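Local coordinates for proline dipeptidase (Streptococcus agalactiae, PDB 3OOO), which is probably a manganese-dependent hydrolase of the M24B peptidase family, this chain being its creatinase/prolidase-type N-terminal domain, at residues T32-D37 and R41-F46; P53-P58 and S63-S68. All blocks are in the same frame, centred on the assembly; numbering follows the deposited sequence. Where two conformers were deposited one is given.

From the N terminus, the chain leaves helix 25-32, and contact 1 closes the first loop by bringing 32-37 back against 41-46 at the start of strand 44-48. Contact 2 opens only afterwards, joining strand 54-58 to helix 62-68, so the two are in series and neither nests nor crosses. The domain thus illustrates how short closures, made one after the other, can set down two neighbouring inner strands of a sheet and the helix that covers them. The contacts are also joined laterally: strands 44-48 and 54-58 pair in the sheet, with a probable hydrogen bond from Phe46 N to Ile54 O, and Phe34 of the first loop packs against Arg64 of the helix.

Contact 1: residues T32-D37 and R41-F46; sequences TGFFCD and RQMFLF
Phe34 and Cys36 meet Met43, a selenomethionine, in the apolar centre of this loop closure, while Thr32 meets Leu45 at its other end. The touching parts run almost antiparallel, 171° apart, but they are joined by side chains and not by strand pairing. Met43 was deposited in two conformers, and its geometry holds for the one described. In that copy the sulfur-aromatic term, with selenium in place of sulfur, is a Met-aromatic contact of the edge type: Met43 SE lies 5.2 Å from the centroid of the Phe34 ring and 79° off its normal, nearest to CE2. Phe34 brings that edge within reach with CG anti to its backbone N (chi1 173°), and the two side chains run alongside one another but point opposite ways. Apolar packing adds Cys36 CB, 3.9 Å from Met43 SE. More plainly, Thr32 CG2 and Leu45 CD2 touch tip to tip at 3.9 Å. Among polar terms, Thr32 OG1 accepts from Phe34 N at 3.1 Å in an ST turn around Gly33, and is also hydrogen-bonded to Val28 O in helix 25-32. The buried side chains lie between helix 62-68, on which Phe34 packs, and the sheet, where Leu45 meets Phe22 of strand 19-22.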
ATOM      1  N   THR A  32      -7.975   6.135  19.149  1.00 14.18           N
ATOM      2  CA  THR A  32      -8.058   7.543  19.566  1.00 14.19           C
ATOM      3  C   THR A  32      -9.457   8.159  19.588  1.00 14.39           C
ATOM      4  O   THR A  32      -9.663   9.187  20.234  1.00 14.89           O
ATOM      5  CB  THR A  32      -7.196   8.469  18.665  1.00 14.18           C
ATOM      6  OG1 THR A  32      -7.780   8.548  17.356  1.00 13.80           O
ATOM      7  CG2 THR A  32      -5.748   7.984  18.575  1.00 14.06           C
ATOM      8  N   GLY A  33     -10.397   7.566  18.856  1.00 14.15           N
ATOM      9  CA  GLY A  33     -11.726   8.155  18.674  1.00 13.88           C
ATOM     10  C   GLY A  33     -11.801   9.204  17.576  1.00 13.65           C
ATOM     11  O   GLY A  33     -12.858   9.796  17.342  1.00 14.33           O
ATOM     12  N   PHE A  34     -10.673   9.441  16.905  1.00 13.01           N
ATOM     13  CA  PHE A  34     -10.603  10.385  15.796  1.00 12.39           C
ATOM     14  C   PHE A  34     -10.598   9.615  14.483  1.00 12.31           C
ATOM     15  O   PHE A  34      -9.692   8.810  14.243  1.00 11.96           O
ATOM     16  CB  PHE A  34      -9.342  11.258  15.924  1.00 12.55           C
ATOM     17  CG  PHE A  34      -9.092  12.164  14.740  1.00 11.93           C
ATOM     18  CD1 PHE A  34      -9.827  13.337  14.566  1.00 11.82           C
ATOM     19  CD2 PHE A  34      -8.107  11.850  13.804  1.00 11.69           C
ATOM     20  CE1 PHE A  34      -9.596  14.175  13.475  1.00 12.13           C
ATOM     21  CE2 PHE A  34      -7.862  12.685  12.710  1.00 12.43           C
ATOM     22  CZ  PHE A  34      -8.612  13.851  12.543  1.00 12.43           C
ATOM     23  N   PHE A  35     -11.622   9.848  13.661  1.00 12.24           N
ATOM     24  CA  PHE A  35     -11.688   9.266  12.322  1.00 12.64           C
ATOM     25  C   PHE A  35     -11.396  10.282  11.234  1.00 12.63           C
ATOM     26  O   PHE A  35     -12.073  11.309  11.131  1.00 12.53           O
ATOM     27  CB  PHE A  35     -13.046   8.613  12.023  1.00 12.92           C
ATOM     28  CG  PHE A  35     -13.068   7.882  10.703  1.00 13.48           C
ATOM     29  CD1 PHE A  35     -12.773   6.525  10.648  1.00 14.22           C
ATOM     30  CD2 PHE A  35     -13.336   8.562   9.509  1.00 14.73           C
ATOM     31  CE1 PHE A  35     -12.766   5.841   9.432  1.00 14.54           C
ATOM     32  CE2 PHE A  35     -13.327   7.887   8.286  1.00 15.34           C
ATOM     33  CZ  PHE A  35     -13.042   6.527   8.250  1.00 15.32           C
ATOM     34  N   CYS A  36     -10.405   9.966  10.405  1.00 12.42           N
ATOM     35  CA  CYS A  36     -10.128  10.722   9.191  1.00 12.87           C
ATOM     36  C   CYS A  36      -9.559   9.764   8.158  1.00 12.03           C
ATOM     37  O   CYS A  36      -8.612   9.032   8.445  1.00 12.37           O
ATOM     38  CB  CYS A  36      -9.119  11.843   9.461  1.00 12.99           C
ATOM     39  SG  CYS A  36      -8.624  12.777   7.984  1.00 17.57           S
ATOM     40  N   ASP A  37     -10.150   9.745   6.968  1.00 11.17           N
ATOM     41  CA  ASP A  37      -9.510   9.081   5.842  1.00 10.48           C
ATOM     42  C   ASP A  37      -8.963  10.150   4.906  1.00 10.06           C
ATOM     43  O   ASP A  37      -9.726  10.785   4.173  1.00  9.90           O
ATOM     44  CB  ASP A  37     -10.465   8.138   5.099  1.00 11.11           C
ATOM     45  CG  ASP A  37      -9.747   7.288   4.049  1.00 11.19           C
ATOM     46  OD1 ASP A  37      -8.581   7.591   3.700  1.00 11.82           O
ATOM     47  OD2 ASP A  37     -10.344   6.302   3.563  1.00 14.56           O
ATOM     48  N   ARG A  41      -3.696  12.381   0.730  1.00  8.34           N
ATOM     49  CA  ARG A  41      -3.004  13.202   1.719  1.00  7.57           C
ATOM     50  C   ARG A  41      -2.543  12.320   2.880  1.00  7.13           C
ATOM     51  O   ARG A  41      -2.913  11.145   2.974  1.00  6.81           O
ATOM     52  CB  ARG A  41      -3.893  14.340   2.218  1.00  7.99           C
ATOM     53  CG  ARG A  41      -4.133  15.443   1.192  1.00  7.99           C
ATOM     54  CD  ARG A  41      -4.724  16.659   1.884  1.00  8.84           C
ATOM     55  NE  ARG A  41      -5.063  17.750   0.969  1.00  8.38           N
ATOM     56  CZ  ARG A  41      -6.242  17.888   0.368  1.00  9.45           C
ATOM     57  NH1 ARG A  41      -7.206  16.992   0.552  1.00  9.45           N
ATOM     58  NH2 ARG A  41      -6.448  18.928  -0.431  1.00 10.74           N
ATOM     59  N   GLN A  42      -1.734  12.896   3.762  1.00  6.76           N
ATOM     60  CA  GLN A  42      -1.100  12.119   4.821  1.00  6.87           C
ATOM     61  C   GLN A  42      -1.748  12.268   6.192  1.00  6.90           C
ATOM     62  O   GLN A  42      -2.067  13.378   6.626  1.00  7.07           O
ATOM     63  CB  GLN A  42       0.385  12.491   4.959  1.00  6.94           C
ATOM     64  CG  GLN A  42       1.214  12.457   3.674  1.00  6.82           C
ATOM     65  CD  GLN A  42       1.047  11.175   2.878  1.00  7.68           C
ATOM     66  OE1 GLN A  42       0.862  10.091   3.443  1.00  9.55           O
ATOM     67  NE2 GLN A  42       1.114  11.294   1.552  1.00  8.26           N
HETATM   68  N   MSE A  43      -1.928  11.116   6.833  0.70  6.56           N
HETATM   69  CA  MSE A  43      -2.410  10.901   8.187  0.50  7.46           C
HETATM   70  C   MSE A  43      -1.404   9.869   8.833  0.70  6.67           C
HETATM   71  O   MSE A  43      -1.401   8.764   8.294  0.70  5.74           O
HETATM   72  CB  MSE A  43      -3.850  10.251   8.063  0.50  8.12           C
HETATM   73  CG  MSE A  43      -5.154  10.924   8.737  0.50 11.28           C
HETATM   74 SE   MSE A  43      -5.752  10.181  10.497  0.50 11.38          SE
HETATM   75  CE  MSE A  43      -6.094   8.345   9.911  0.50 11.48           C
ATOM     76  N   PHE A  44      -0.683  10.157   9.917  1.00  6.07           N
ATOM     77  CA  PHE A  44       0.045   9.125  10.650  1.00  5.54           C
ATOM     78  C   PHE A  44      -0.079   9.383  12.132  1.00  5.29           C
ATOM     79  O   PHE A  44       0.010  10.532  12.584  1.00  5.22           O
ATOM     80  CB  PHE A  44       1.538   9.127  10.296  1.00  5.26           C
ATOM     81  CG  PHE A  44       1.830   8.841   8.848  1.00  5.73           C
ATOM     82  CD1 PHE A  44       1.638   7.561   8.315  1.00  6.97           C
ATOM     83  CD2 PHE A  44       2.297   9.851   8.019  1.00  5.92           C
ATOM     84  CE1 PHE A  44       1.908   7.303   6.971  1.00  7.00           C
ATOM     85  CE2 PHE A  44       2.566   9.606   6.675  1.00  6.89           C
ATOM     86  CZ  PHE A  44       2.373   8.327   6.148  1.00  7.80           C
ATOM     87  N   LEU A  45      -0.248   8.306  12.890  1.00  5.12           N
ATOM     88  CA  LEU A  45      -0.154   8.366  14.340  1.00  5.42           C
ATOM     89  C   LEU A  45       1.156   7.719  14.748  1.00  5.35           C
ATOM     90  O   LEU A  45       1.356   6.522  14.539  1.00  5.58           O
ATOM     91  CB  LEU A  45      -1.334   7.636  14.984  1.00  5.74           C
ATOM     92  CG  LEU A  45      -1.369   7.542  16.513  1.00  6.36           C
ATOM     93  CD1 LEU A  45      -1.506   8.916  17.158  1.00  7.03           C
ATOM     94  CD2 LEU A  45      -2.508   6.631  16.954  1.00  7.40           C
ATOM     95  N   PHE A  46       2.044   8.527  15.318  1.00  5.75           N
ATOM     96  CA  PHE A  46       3.366   8.072  15.724  1.00  5.89           C
ATOM     97  C   PHE A  46       3.351   7.714  17.196  1.00  6.72           C
ATOM     98  O   PHE A  46       3.129   8.574  18.045  1.00  7.49           O
ATOM     99  CB  PHE A  46       4.424   9.151  15.449  1.00  5.92           C
ATOM    100  CG  PHE A  46       4.553   9.519  13.995  1.00  5.81           C
ATOM    101  CD1 PHE A  46       5.291   8.718  13.124  1.00  6.08           C
ATOM    102  CD2 PHE A  46       3.937  10.664  13.493  1.00  6.39           C
ATOM    103  CE1 PHE A  46       5.409   9.053  11.776  1.00  7.27           C
ATOM    104  CE2 PHE A  46       4.052  11.009  12.144  1.00  7.19           C
ATOM    105  CZ  PHE A  46       4.790  10.203  11.284  1.00  7.03           C
TER

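Contact 2: residues P53-P58 and S63-S68; sequences PILFVP and SRAKQS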
ATOM      1  N   PRO A  53       2.006   9.843  22.278  1.00  8.63           N
ATOM      2  CA  PRO A  53       1.888   9.753  20.822  1.00  8.55           C
ATOM      3  C   PRO A  53       1.834  11.127  20.172  1.00  7.71           C
ATOM      4  O   PRO A  53       1.553  12.124  20.841  1.00  7.93           O
ATOM      5  CB  PRO A  53       0.541   9.055  20.607  1.00  9.13           C
ATOM      6  CG  PRO A  53       0.204   8.423  21.887  1.00  9.14           C
ATOM      7  CD  PRO A  53       0.860   9.217  22.963  1.00  8.97           C
ATOM      8  N   ILE A  54       2.106  11.169  18.872  1.00  6.63           N
ATOM      9  CA  ILE A  54       2.002  12.396  18.093  1.00  5.98           C
ATOM     10  C   ILE A  54       1.197  12.096  16.840  1.00  5.67           C
ATOM     11  O   ILE A  54       1.496  11.147  16.119  1.00  5.87           O
ATOM     12  CB  ILE A  54       3.399  12.953  17.720  1.00  5.53           C
ATOM     13  CG1 ILE A  54       4.212  13.218  18.991  1.00  6.09           C
ATOM     14  CG2 ILE A  54       3.265  14.232  16.880  1.00  6.14           C
ATOM     15  CD1 ILE A  54       5.621  13.686  18.755  1.00  7.33           C
ATOM     16  N   LEU A  55       0.171  12.907  16.593  1.00  5.46           N
ATOM     17  CA  LEU A  55      -0.690  12.733  15.431  1.00  5.28           C
ATOM     18  C   LEU A  55      -0.391  13.784  14.361  1.00  5.51           C
ATOM     19  O   LEU A  55      -0.326  14.975  14.654  1.00  5.70           O
ATOM     20  CB  LEU A  55      -2.161  12.781  15.872  1.00  5.93           C
ATOM     21  CG  LEU A  55      -3.256  12.751  14.806  1.00  5.80           C
ATOM     22  CD1 LEU A  55      -3.187  11.502  13.965  1.00  6.50           C
ATOM     23  CD2 LEU A  55      -4.609  12.847  15.464  1.00  8.37           C
ATOM     24  N   PHE A  56      -0.178  13.320  13.132  1.00  4.92           N
ATOM     25  CA  PHE A  56       0.077  14.187  11.983  1.00  4.56           C
ATOM     26  C   PHE A  56      -1.103  14.075  11.038  1.00  5.09           C
ATOM     27  O   PHE A  56      -1.470  12.971  10.667  1.00  4.82           O
ATOM     28  CB  PHE A  56       1.368  13.736  11.281  1.00  4.75           C
ATOM     29  CG  PHE A  56       1.727  14.542  10.051  1.00  4.15           C
ATOM     30  CD1 PHE A  56       2.045  15.889  10.150  1.00  4.68           C
ATOM     31  CD2 PHE A  56       1.787  13.935   8.801  1.00  4.31           C
ATOM     32  CE1 PHE A  56       2.398  16.627   9.025  1.00  5.37           C
ATOM     33  CE2 PHE A  56       2.135  14.669   7.664  1.00  3.99           C
ATOM     34  CZ  PHE A  56       2.450  16.015   7.778  1.00  5.05           C
ATOM     35  N   VAL A  57      -1.688  15.204  10.649  1.00  5.15           N
ATOM     36  CA  VAL A  57      -2.863  15.207   9.767  1.00  5.97           C
ATOM     37  C   VAL A  57      -2.770  16.328   8.739  1.00  6.15           C
ATOM     38  O   VAL A  57      -1.943  17.221   8.883  1.00  6.03           O
ATOM     39  CB  VAL A  57      -4.196  15.373  10.564  1.00  6.26           C
ATOM     40  CG1 VAL A  57      -4.514  14.120  11.366  1.00  7.08           C
ATOM     41  CG2 VAL A  57      -4.163  16.618  11.459  1.00  7.25           C
ATOM     42  N   PRO A  58      -3.621  16.298   7.699  1.00  6.07           N
ATOM     43  CA  PRO A  58      -3.680  17.487   6.848  1.00  6.60           C
ATOM     44  C   PRO A  58      -4.110  18.695   7.673  1.00  6.94           C
ATOM     45  O   PRO A  58      -4.877  18.550   8.635  1.00  6.99           O
ATOM     46  CB  PRO A  58      -4.751  17.130   5.814  1.00  6.69           C
ATOM     47  CG  PRO A  58      -4.771  15.644   5.792  1.00  6.44           C
ATOM     48  CD  PRO A  58      -4.490  15.217   7.197  1.00  6.44           C
ATOM     49  N   SER A  63      -7.573  21.170  13.780  1.00  9.55           N
ATOM     50  CA  SER A  63      -8.498  21.639  14.813  0.50  9.85           C
ATOM     51  C   SER A  63      -9.356  20.495  15.343  1.00  9.96           C
ATOM     52  O   SER A  63      -9.447  20.282  16.557  1.00  9.94           O
ATOM     53  CB  SER A  63      -9.391  22.763  14.276  0.50 10.09           C
ATOM     54  OG  SER A  63     -10.279  23.222  15.282  0.50 10.39           O
ATOM     55  N   ARG A  64      -9.971  19.749  14.429  1.00 10.17           N
ATOM     56  CA  ARG A  64     -10.796  18.606  14.805  1.00 10.06           C
ATOM     57  C   ARG A  64      -9.993  17.545  15.566  1.00 10.02           C
ATOM     58  O   ARG A  64     -10.477  16.970  16.550  1.00 10.10           O
ATOM     59  CB  ARG A  64     -11.455  18.001  13.565  1.00 10.49           C
ATOM     60  CG  ARG A  64     -12.480  16.932  13.882  1.00 11.20           C
ATOM     61  CD  ARG A  64     -13.331  16.582  12.669  1.00 12.78           C
ATOM     62  NE  ARG A  64     -12.594  15.899  11.604  1.00 13.58           N
ATOM     63  CZ  ARG A  64     -12.471  14.578  11.503  1.00 13.78           C
ATOM     64  NH1 ARG A  64     -13.018  13.780  12.415  1.00 14.31           N
ATOM     65  NH2 ARG A  64     -11.800  14.049  10.488  1.00 15.03           N
ATOM     66  N   ALA A  65      -8.768  17.288  15.111  1.00  9.86           N
ATOM     67  CA  ALA A  65      -7.895  16.321  15.772  1.00  9.96           C
ATOM     68  C   ALA A  65      -7.576  16.739  17.205  1.00 10.30           C
ATOM     69  O   ALA A  65      -7.635  15.916  18.122  1.00 10.27           O
ATOM     70  CB  ALA A  65      -6.613  16.111  14.965  1.00  9.37           C
ATOM     71  N   LYS A  66      -7.272  18.023  17.390  1.00 10.99           N
ATOM     72  CA  LYS A  66      -6.941  18.573  18.710  1.00 11.70           C
ATOM     73  C   LYS A  66      -8.122  18.526  19.677  1.00 12.38           C
ATOM     74  O   LYS A  66      -7.932  18.472  20.896  1.00 12.51           O
ATOM     75  CB  LYS A  66      -6.412  20.002  18.578  1.00 11.66           C
ATOM     76  CG  LYS A  66      -4.982  20.075  18.075  1.00 12.22           C
ATOM     77  CD  LYS A  66      -4.459  21.494  18.060  1.00 13.63           C
ATOM     78  CE  LYS A  66      -2.972  21.501  17.738  1.00 15.13           C
ATOM     79  NZ  LYS A  66      -2.362  22.844  17.911  1.00 17.69           N
ATOM     80  N   GLN A  67      -9.335  18.538  19.130  1.00 13.00           N
ATOM     81  CA  GLN A  67     -10.547  18.402  19.940  1.00 13.87           C
ATOM     82  C   GLN A  67     -10.802  16.940  20.320  1.00 13.98           C
ATOM     83  O   GLN A  67     -11.614  16.648  21.209  1.00 14.58           O
ATOM     84  CB  GLN A  67     -11.748  18.983  19.188  1.00 13.99           C
ATOM     85  CG  GLN A  67     -11.666  20.493  18.979  1.00 16.16           C
ATOM     86  CD  GLN A  67     -12.789  21.031  18.119  1.00 18.66           C
ATOM     87  OE1 GLN A  67     -13.968  20.800  18.399  1.00 20.44           O
ATOM     88  NE2 GLN A  67     -12.431  21.759  17.064  1.00 18.49           N
ATOM     89  N   SER A  68     -10.075  16.031  19.668  1.00 13.78           N
ATOM     90  CA  SER A  68     -10.302  14.594  19.818  0.50 13.63           C
ATOM     91  C   SER A  68      -9.216  13.882  20.629  1.00 13.71           C
ATOM     92  O   SER A  68      -9.496  12.908  21.337  1.00 14.25           O
ATOM     93  CB  SER A  68     -10.439  13.939  18.440  0.50 13.79           C
ATOM     94  OG  SER A  68     -11.443  14.576  17.665  0.50 13.17           O
TER
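Ala65 sets its methyl group against two residues of strand 54-58, a small example of how a helix settles on a sheet through its least bulky side chain. The closer partner is Leu55, whose CD2 comes to 3.9 Å from Ala65 CB; a chi1 of 174° swings the leucine's branches away from its own amide nitrogen and out to the helix. Val57, two residues on and so on the same face of the strand, offers CG2 at a looser 4.3 Å from Ala65 CB. With so short a side chain between them, Val57 CA and Ala65 CA stand 7.9 Å apart. One turn of helix beyond, in the conformer described, Ser68 OG donates to Arg64 O at 2.8 Å, which ties its hydroxyl to the backbone. In the next shell, Leu45 packs on Leu55, and Val73 of the following strand touches both Val57 and Ala65. The Arg64 guanidinium is placed by a salt bridge from NE to Glu61 OE1 and by a hydrogen bond from NH2 to Phe35 O. Phe56 faces the other way, onto helix 82-89. Strand 54-58, helix 62-68 and the parallel neighbouring strand 73-76 together form a beta-alpha-beta crossover, with Ala65 packed in its interior.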